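Side-chain contacts in Alp7A (Bacillus subtilis, PDB 5EC0), which binds ADP and, as an actin-like protein of the bacterial cytoskeleton, probably forms filaments that segregate plasmids: residues A184-K189 / L369-R374; T127-W132 / K145-K150. One frame throughout, in Å; residues are numbered along the deposited sequence.

Contact 1. Residues A184-K189 / L369-R374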
ATOM      1  N   ALA A 184       1.975   6.893  -8.545  1.00 23.19           N
ATOM      2  CA  ALA A 184       1.860   5.645  -9.273  1.00 23.96           C
ATOM      3  C   ALA A 184       2.042   5.836 -10.775  1.00 25.32           C
ATOM      4  O   ALA A 184       2.303   4.872 -11.492  1.00 25.72           O
ATOM      5  CB  ALA A 184       0.512   4.988  -8.992  1.00 18.93           C
ATOM      6  N   ARG A 185       1.904   7.067 -11.253  1.00 22.36           N
ATOM      7  CA  ARG A 185       2.005   7.291 -12.686  1.00 25.54           C
ATOM      8  C   ARG A 185       3.416   6.944 -13.136  1.00 24.76           C
ATOM      9  O   ARG A 185       3.613   6.601 -14.287  1.00 25.58           O
ATOM     10  CB  ARG A 185       1.618   8.735 -13.074  1.00 25.25           C
ATOM     11  CG  ARG A 185       2.640   9.803 -12.671  1.00 25.76           C
ATOM     12  CD  ARG A 185       2.077  11.224 -12.680  1.00 21.93           C
ATOM     13  NE  ARG A 185       3.076  12.148 -12.144  1.00 28.58           N
ATOM     14  CZ  ARG A 185       3.987  12.815 -12.858  1.00 29.62           C
ATOM     15  NH1 ARG A 185       4.040  12.708 -14.182  1.00 28.04           N
ATOM     16  NH2 ARG A 185       4.850  13.607 -12.235  1.00 25.21           N
ATOM     17  N   TRP A 186       4.391   6.976 -12.228  1.00 20.23           N
ATOM     18  CA  TRP A 186       5.754   6.660 -12.638  1.00 22.70           C
ATOM     19  C   TRP A 186       5.921   5.171 -12.936  1.00 28.13           C
ATOM     20  O   TRP A 186       6.777   4.798 -13.743  1.00 25.50           O
ATOM     21  CB  TRP A 186       6.764   7.136 -11.589  1.00 25.09           C
ATOM     22  CG  TRP A 186       6.884   8.621 -11.659  1.00 27.22           C
ATOM     23  CD1 TRP A 186       6.358   9.534 -10.783  1.00 21.13           C
ATOM     24  CD2 TRP A 186       7.507   9.391 -12.712  1.00 21.89           C
ATOM     25  NE1 TRP A 186       6.635  10.808 -11.208  1.00 21.01           N
ATOM     26  CE2 TRP A 186       7.342  10.749 -12.382  1.00 24.13           C
ATOM     27  CE3 TRP A 186       8.200   9.043 -13.885  1.00 24.20           C
ATOM     28  CZ2 TRP A 186       7.854  11.786 -13.187  1.00 24.18           C
ATOM     29  CZ3 TRP A 186       8.712  10.069 -14.685  1.00 25.74           C
ATOM     30  CH2 TRP A 186       8.534  11.428 -14.331  1.00 23.83           C
ATOM     31  N   ALA A 187       5.082   4.327 -12.333  1.00 18.03           N
ATOM     32  CA  ALA A 187       5.149   2.890 -12.606  1.00 29.85           C
ATOM     33  C   ALA A 187       4.532   2.568 -13.971  1.00 26.21           C
ATOM     34  O   ALA A 187       4.812   1.531 -14.547  1.00 27.44           O
ATOM     35  CB  ALA A 187       4.451   2.083 -11.492  1.00 23.09           C
ATOM     36  N   ILE A 188       3.704   3.476 -14.482  1.00 24.41           N
ATOM     37  CA  ILE A 188       3.170   3.371 -15.843  1.00 21.88           C
ATOM     38  C   ILE A 188       4.128   4.003 -16.887  1.00 30.61           C
ATOM     39  O   ILE A 188       4.281   3.506 -18.013  1.00 31.13           O
ATOM     40  CB  ILE A 188       1.783   4.066 -15.944  1.00 29.56           C
ATOM     41  CG1 ILE A 188       0.808   3.530 -14.873  1.00 24.20           C
ATOM     42  CG2 ILE A 188       1.219   3.975 -17.378  1.00 23.60           C
ATOM     43  CD1 ILE A 188       0.539   2.010 -14.958  1.00 20.70           C
ATOM     44  N   LYS A 189       4.766   5.104 -16.511  1.00 23.98           N
ATOM     45  CA  LYS A 189       5.600   5.858 -17.443  1.00 29.24           C
ATOM     46  C   LYS A 189       6.915   5.143 -17.738  1.00 28.64           C
ATOM     47  O   LYS A 189       7.358   5.086 -18.889  1.00 30.74           O
ATOM     48  CB  LYS A 189       5.888   7.259 -16.896  1.00 25.02           C
ATOM     49  CG  LYS A 189       4.631   8.111 -16.627  1.00 25.06           C
ATOM     50  CD  LYS A 189       4.970   9.406 -15.871  1.00 22.67           C
ATOM     51  CE  LYS A 189       5.788  10.380 -16.714  1.00 23.32           C
ATOM     52  NZ  LYS A 189       5.023  10.893 -17.911  1.00 31.67           N
ATOM     53  N   LEU A 369       7.113   4.608  -6.419  1.00 28.00           N
ATOM     54  CA  LEU A 369       8.217   4.991  -5.550  1.00 24.36           C
ATOM     55  C   LEU A 369       9.508   4.323  -6.017  1.00 30.45           C
ATOM     56  O   LEU A 369      10.560   4.954  -6.054  1.00 23.57           O
ATOM     57  CB  LEU A 369       7.949   4.615  -4.095  1.00 21.34           C
ATOM     58  CG  LEU A 369       6.882   5.390  -3.322  1.00 20.13           C
ATOM     59  CD1 LEU A 369       6.880   5.016  -1.829  1.00 21.30           C
ATOM     60  CD2 LEU A 369       7.031   6.923  -3.519  1.00 20.40           C
ATOM     61  N   GLU A 370       9.433   3.038  -6.353  1.00 27.95           N
ATOM     62  CA  GLU A 370      10.635   2.314  -6.741  1.00 22.12           C
ATOM     63  C   GLU A 370      11.315   2.991  -7.958  1.00 21.96           C
ATOM     64  O   GLU A 370      12.523   3.227  -7.959  1.00 24.95           O
ATOM     65  CB  GLU A 370      10.301   0.846  -7.031  1.00 22.14           C
ATOM     66  CG  GLU A 370      11.501  -0.008  -7.455  1.00 25.08           C
ATOM     67  CD  GLU A 370      12.550  -0.197  -6.352  1.00 29.88           C
ATOM     68  OE1 GLU A 370      12.220  -0.013  -5.162  1.00 26.85           O
ATOM     69  OE2 GLU A 370      13.710  -0.533  -6.683  1.00 35.40           O
ATOM     70  N   VAL A 371      10.521   3.319  -8.971  1.00 23.94           N
ATOM     71  CA  VAL A 371      11.006   4.036 -10.148  1.00 21.72           C
ATOM     72  C   VAL A 371      11.676   5.354  -9.754  1.00 28.78           C
ATOM     73  O   VAL A 371      12.758   5.682 -10.247  1.00 29.32           O
ATOM     74  CB  VAL A 371       9.847   4.335 -11.145  1.00 21.05           C
ATOM     75  CG1 VAL A 371      10.232   5.466 -12.148  1.00 25.93           C
ATOM     76  CG2 VAL A 371       9.402   3.084 -11.882  1.00 21.33           C
ATOM     77  N   LEU A 372      11.038   6.118  -8.867  1.00 25.78           N
ATOM     78  CA  LEU A 372      11.634   7.385  -8.456  1.00 23.49           C
ATOM     79  C   LEU A 372      12.950   7.159  -7.708  1.00 29.94           C
ATOM     80  O   LEU A 372      13.877   7.945  -7.835  1.00 24.45           O
ATOM     81  CB  LEU A 372      10.659   8.197  -7.610  1.00 24.35           C
ATOM     82  CG  LEU A 372       9.533   8.818  -8.449  1.00 26.40           C
ATOM     83  CD1 LEU A 372       8.624   9.701  -7.600  1.00 22.06           C
ATOM     84  CD2 LEU A 372      10.109   9.609  -9.662  1.00 23.15           C
ATOM     85  N   SER A 373      13.046   6.077  -6.948  1.00 24.57           N
ATOM     86  CA  SER A 373      14.251   5.857  -6.156  1.00 26.51           C
ATOM     87  C   SER A 373      15.399   5.411  -7.065  1.00 25.92           C
ATOM     88  O   SER A 373      16.539   5.742  -6.793  1.00 27.39           O
ATOM     89  CB  SER A 373      13.999   4.842  -5.022  1.00 24.87           C
ATOM     90  OG  SER A 373      13.803   3.536  -5.529  1.00 35.21           O
ATOM     91  N   ARG A 374      15.110   4.699  -8.156  1.00 25.62           N
ATOM     92  CA  ARG A 374      16.170   4.384  -9.125  1.00 28.46           C
ATOM     93  C   ARG A 374      16.646   5.620  -9.881  1.00 29.15           C
ATOM     94  O   ARG A 374      17.809   5.714 -10.233  1.00 31.70           O
ATOM     95  CB  ARG A 374      15.725   3.352 -10.160  1.00 34.97           C
ATOM     96  CG  ARG A 374      15.119   2.101  -9.593  1.00 40.95           C
ATOM     97  CD  ARG A 374      16.104   0.981  -9.409  1.00 40.95           C
ATOM     98  NE  ARG A 374      15.355  -0.202  -8.984  1.00 52.65           N
ATOM     99  CZ  ARG A 374      15.478  -1.411  -9.520  1.00 53.30           C
ATOM    100  NH1 ARG A 374      16.342  -1.622 -10.508  1.00 52.63           N
ATOM    101  NH2 ARG A 374      14.738  -2.410  -9.054  1.00 51.38           N
TER
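Trp186 swings its indole over toward Leu372 with CG trans to the carbonyl carbon (chi1 -74°), and Leu372 answers with a first torsion of the same value and an extended second one, which carries its methyls out to the ring. The two side chains cross at about a right angle. Leu372 CD2 stands over the five-membered ring of Trp186, 3.8 Å from the ring centroid and only 4° off the normal, a CH-pi contact. The second methyl is spent on the near corner of the indole, Leu372 CD1 lying 3.9 Å from Trp186 CD1. A branched, flexible leucine suits this place because one methyl can sit over the five-membered ring while the other stays on the same side, near Trp186 CD1.

Val371, one residue earlier on helix 364-386, works closer to the backbone. Its CG1 packs at 3.9 Å against Trp186 CB, while CG2 lies 3.6 Å from Trp186 O; a short beta-branched side chain fits where the two helices come nearest, 8.3 Å between their short axes and inclined at 70°. Ala187, with no more than a methyl, lets its CA come to 4.3 Å from Val371 CG2.

The other face of the indole is covered from its own helix by Arg185 NH1 and the CD methylene of Lys189, both toward the rim. Both of those side chains also donate to Leu227 O, and Glu182 OE2 pairs with the Arg185 charge at NE. On the side of helix 364-386 turned from the tryptophan, Arg374 grips Glu370 OE2 through NE and NH2, and Arg5 forms a second salt bridge to that oxygen.

The junction is thus largely apolar, the Trp186 carbonyl oxygen meeting the valine methyls and the indole held between Leu372 CD2 and Arg185 NH1 with Lys189 CD.

Contact 2. Residues T127-W132 / K145-K150; sequences TMLPIW and KRMASK
Strand 119-129 packs against the last turns of helix 140-149, with Thr127 CA 7.5 Å from Ala148 CA and Leu129 CA 7.9 Å from Met147 CA. This is a helix packed on a beta-sheet in the actin-type fold, the strand belonging to a mixed sheet that also contains strands 2-10 and 166-179. Alternation along the strand turns Thr127 and Leu129 toward the helix and Met128 to the other side.

One helix residue, Met147, meets both. Its CG is trans to the backbone N (chi1 -177°), which sends the chain toward the sheet, and a bend at chi2 (58°) then lays the thioether over Leu129. The two side chains run obliquely to each other: Leu129 CD2 touches Met147 CG at 3.8 Å, and Leu129 CD1 reaches Met147 CB at 4.0 Å. Unbranched and pliable, methionine can follow the uneven surface offered by leucine methyls, and Phe10 and Cys177 of the neighbouring strands line the same apolar surface.

Thr127 divides its two branches between different tasks. The hydroxyl OG1 bonds to Val8 O on strand 2-10, so the polar end of this buried residue is satisfied within the sheet, while the methyl is left to the helix. Beta-branching also suits a strand position. Farther along the helix, Ser149 OG and Ser149 N both donate to Lys145 O, coming from opposite faces of its carbonyl plane, with OG at 2.9 Å.

Roughly at right angles to the leucine contact, Thr127 CG2 lies 4.1 Å from the same methylene, Met147 CG.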
ATOM      1  N   THR A 127       8.624   7.323   1.200  1.00 21.03           N
ATOM      2  CA  THR A 127       7.252   6.906   1.436  1.00 20.45           C
ATOM      3  C   THR A 127       6.327   7.932   0.762  1.00 24.56           C
ATOM      4  O   THR A 127       6.742   8.628  -0.186  1.00 22.07           O
ATOM      5  CB  THR A 127       6.953   6.725   2.960  1.00 20.29           C
ATOM      6  OG1 THR A 127       5.643   6.178   3.127  1.00 22.17           O
ATOM      7  CG2 THR A 127       7.081   8.045   3.756  1.00 20.35           C
ATOM      8  N   MET A 128       5.079   8.014   1.205  1.00 26.64           N
ATOM      9  CA  MET A 128       4.120   8.909   0.562  1.00 28.48           C
ATOM     10  C   MET A 128       2.956   9.178   1.509  1.00 28.70           C
ATOM     11  O   MET A 128       2.845   8.529   2.547  1.00 32.69           O
ATOM     12  CB  MET A 128       3.626   8.312  -0.773  1.00 27.16           C
ATOM     13  CG  MET A 128       3.408   6.813  -0.717  1.00 32.18           C
ATOM     14  SD  MET A 128       3.068   5.982  -2.286  1.00 31.29           S
ATOM     15  CE  MET A 128       3.190   4.284  -1.754  1.00 48.19           C
ATOM     16  N   LEU A 129       2.107  10.142   1.161  1.00 26.31           N
ATOM     17  CA  LEU A 129       0.919  10.464   1.963  1.00 26.67           C
ATOM     18  C   LEU A 129      -0.369  10.352   1.144  1.00 28.13           C
ATOM     19  O   LEU A 129      -0.389  10.707  -0.034  1.00 37.97           O
ATOM     20  CB  LEU A 129       1.018  11.875   2.541  1.00 24.67           C
ATOM     21  CG  LEU A 129       1.964  12.078   3.723  1.00 29.58           C
ATOM     22  CD1 LEU A 129       1.867  13.514   4.186  1.00 23.94           C
ATOM     23  CD2 LEU A 129       1.610  11.109   4.842  1.00 24.85           C
ATOM     24  N   PRO A 130      -1.449   9.884   1.774  1.00 25.44           N
ATOM     25  CA  PRO A 130      -2.759   9.792   1.103  1.00 29.89           C
ATOM     26  C   PRO A 130      -3.365  11.168   0.806  1.00 27.96           C
ATOM     27  O   PRO A 130      -3.162  12.123   1.560  1.00 28.48           O
ATOM     28  CB  PRO A 130      -3.626   9.014   2.106  1.00 25.59           C
ATOM     29  CG  PRO A 130      -3.006   9.295   3.468  1.00 24.25           C
ATOM     30  CD  PRO A 130      -1.505   9.473   3.194  1.00 26.98           C
ATOM     31  N   ILE A 131      -4.112  11.256  -0.289  1.00 26.44           N
ATOM     32  CA  ILE A 131      -4.698  12.517  -0.714  1.00 22.60           C
ATOM     33  C   ILE A 131      -5.681  13.062   0.315  1.00 26.50           C
ATOM     34  O   ILE A 131      -5.769  14.282   0.512  1.00 33.03           O
ATOM     35  CB  ILE A 131      -5.363  12.366  -2.109  1.00 29.37           C
ATOM     36  CG1 ILE A 131      -4.277  12.118  -3.154  1.00 20.97           C
ATOM     37  CG2 ILE A 131      -6.179  13.612  -2.501  1.00 29.37           C
ATOM     38  CD1 ILE A 131      -4.806  11.715  -4.501  1.00 22.51           C
ATOM     39  N   TRP A 132      -6.392  12.182   1.009  1.00 23.85           N
ATOM     40  CA  TRP A 132      -7.392  12.660   1.953  1.00 27.81           C
ATOM     41  C   TRP A 132      -6.693  13.407   3.091  1.00 30.60           C
ATOM     42  O   TRP A 132      -7.246  14.341   3.665  1.00 37.64           O
ATOM     43  CB  TRP A 132      -8.252  11.512   2.502  1.00 32.38           C
ATOM     44  CG  TRP A 132      -7.518  10.527   3.395  1.00 41.09           C
ATOM     45  CD1 TRP A 132      -7.056   9.287   3.041  1.00 41.76           C
ATOM     46  CD2 TRP A 132      -7.181  10.697   4.786  1.00 37.11           C
ATOM     47  NE1 TRP A 132      -6.461   8.680   4.119  1.00 42.24           N
ATOM     48  CE2 TRP A 132      -6.517   9.519   5.192  1.00 41.88           C
ATOM     49  CE3 TRP A 132      -7.381  11.727   5.714  1.00 42.84           C
ATOM     50  CZ2 TRP A 132      -6.045   9.347   6.499  1.00 44.72           C
ATOM     51  CZ3 TRP A 132      -6.901  11.555   7.012  1.00 43.51           C
ATOM     52  CH2 TRP A 132      -6.243  10.371   7.391  1.00 45.38           C
ATOM     53  N   LYS A 145       7.070  17.189   3.651  1.00 25.06           N
ATOM     54  CA  LYS A 145       8.344  17.440   4.329  1.00 33.95           C
ATOM     55  C   LYS A 145       8.347  16.959   5.797  1.00 31.74           C
ATOM     56  O   LYS A 145       9.317  16.360   6.253  1.00 29.00           O
ATOM     57  CB  LYS A 145       8.709  18.938   4.276  1.00 34.42           C
ATOM     58  CG  LYS A 145       9.358  19.382   2.962  1.00 43.80           C
ATOM     59  CD  LYS A 145      10.016  20.744   3.101  1.00 51.30           C
ATOM     60  CE  LYS A 145       9.424  21.770   2.141  1.00 56.92           C
ATOM     61  NZ  LYS A 145      10.001  23.139   2.348  1.00 61.40           N
ATOM     62  N   ARG A 146       7.277  17.232   6.535  1.00 27.09           N
ATOM     63  CA  ARG A 146       7.192  16.748   7.907  1.00 33.43           C
ATOM     64  C   ARG A 146       7.143  15.215   7.931  1.00 32.73           C
ATOM     65  O   ARG A 146       7.740  14.579   8.804  1.00 36.47           O
ATOM     66  CB  ARG A 146       5.981  17.350   8.636  1.00 38.32           C
ATOM     67  CG  ARG A 146       6.118  18.856   8.931  1.00 43.95           C
ATOM     68  CD  ARG A 146       5.024  19.392   9.871  1.00 43.04           C
ATOM     69  NE  ARG A 146       3.735  19.527   9.195  1.00 48.66           N
ATOM     70  CZ  ARG A 146       3.349  20.610   8.523  1.00 44.51           C
ATOM     71  NH1 ARG A 146       4.151  21.669   8.427  1.00 36.30           N
ATOM     72  NH2 ARG A 146       2.160  20.627   7.938  1.00 43.53           N
ATOM     73  N   MET A 147       6.451  14.614   6.970  1.00 27.14           N
ATOM     74  CA  MET A 147       6.388  13.145   6.936  1.00 29.75           C
ATOM     75  C   MET A 147       7.785  12.558   6.740  1.00 32.81           C
ATOM     76  O   MET A 147       8.194  11.647   7.470  1.00 34.24           O
ATOM     77  CB  MET A 147       5.455  12.650   5.833  1.00 24.37           C
ATOM     78  CG  MET A 147       5.287  11.122   5.806  1.00 25.43           C
ATOM     79  SD  MET A 147       4.659  10.447   7.367  1.00 32.57           S
ATOM     80  CE  MET A 147       4.238   8.772   6.830  1.00 37.32           C
ATOM     81  N   ALA A 148       8.519  13.111   5.774  1.00 27.74           N
ATOM     82  CA  ALA A 148       9.890  12.683   5.493  1.00 30.83           C
ATOM     83  C   ALA A 148      10.804  12.880   6.703  1.00 32.60           C
ATOM     84  O   ALA A 148      11.658  12.046   6.994  1.00 32.02           O
ATOM     85  CB  ALA A 148      10.455  13.445   4.271  1.00 34.03           C
ATOM     86  N   SER A 149      10.631  13.992   7.405  1.00 30.46           N
ATOM     87  CA  SER A 149      11.456  14.284   8.574  1.00 33.20           C
ATOM     88  C   SER A 149      11.282  13.274   9.699  1.00 32.01           C
ATOM     89  O   SER A 149      12.163  13.107  10.539  1.00 33.48           O
ATOM     90  CB  SER A 149      11.135  15.683   9.098  1.00 40.24           C
ATOM     91  OG  SER A 149      11.469  16.649   8.123  1.00 45.35           O
ATOM     92  N   LYS A 150      10.134  12.611   9.714  1.00 35.05           N
ATOM     93  CA  LYS A 150       9.829  11.628  10.738  1.00 41.34           C
ATOM     94  C   LYS A 150      10.786  10.444  10.649  1.00 41.00           C
ATOM     95  O   LYS A 150      11.005   9.727  11.621  1.00 49.35           O
ATOM     96  CB  LYS A 150       8.384  11.147  10.599  1.00 45.83           C
ATOM     97  CG  LYS A 150       7.610  11.122  11.892  1.00 50.61           C
ATOM     98  CD  LYS A 150       6.332  10.324  11.734  1.00 60.35           C
ATOM     99  CE  LYS A 150       5.822   9.827  13.083  1.00 64.39           C
ATOM    100  NZ  LYS A 150       4.831   8.747  12.866  1.00 67.46           N
TER

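The centres of contact 2 and contact 1 lie about 17 Å apart, and the chain completes contact 2 before it begins contact 1. Contact 2 packs helix 140-149 on strand 119-129 through segments 13 residues apart; contact 1 packs helix 364-386 on helix 185-189 through segments 180 residues apart. Leu369 of helix 364-386 connects them, packing against strand 119-129 with its CD2 3.8 Å from Thr127 O and its CD1 3.8 Å from Met128 CE. Contact 2 lies nearer the nucleotide, its Leu129 side chain about 10 Å from that of the ADP-binding Asn12, whereas contact 1 lies away from the site.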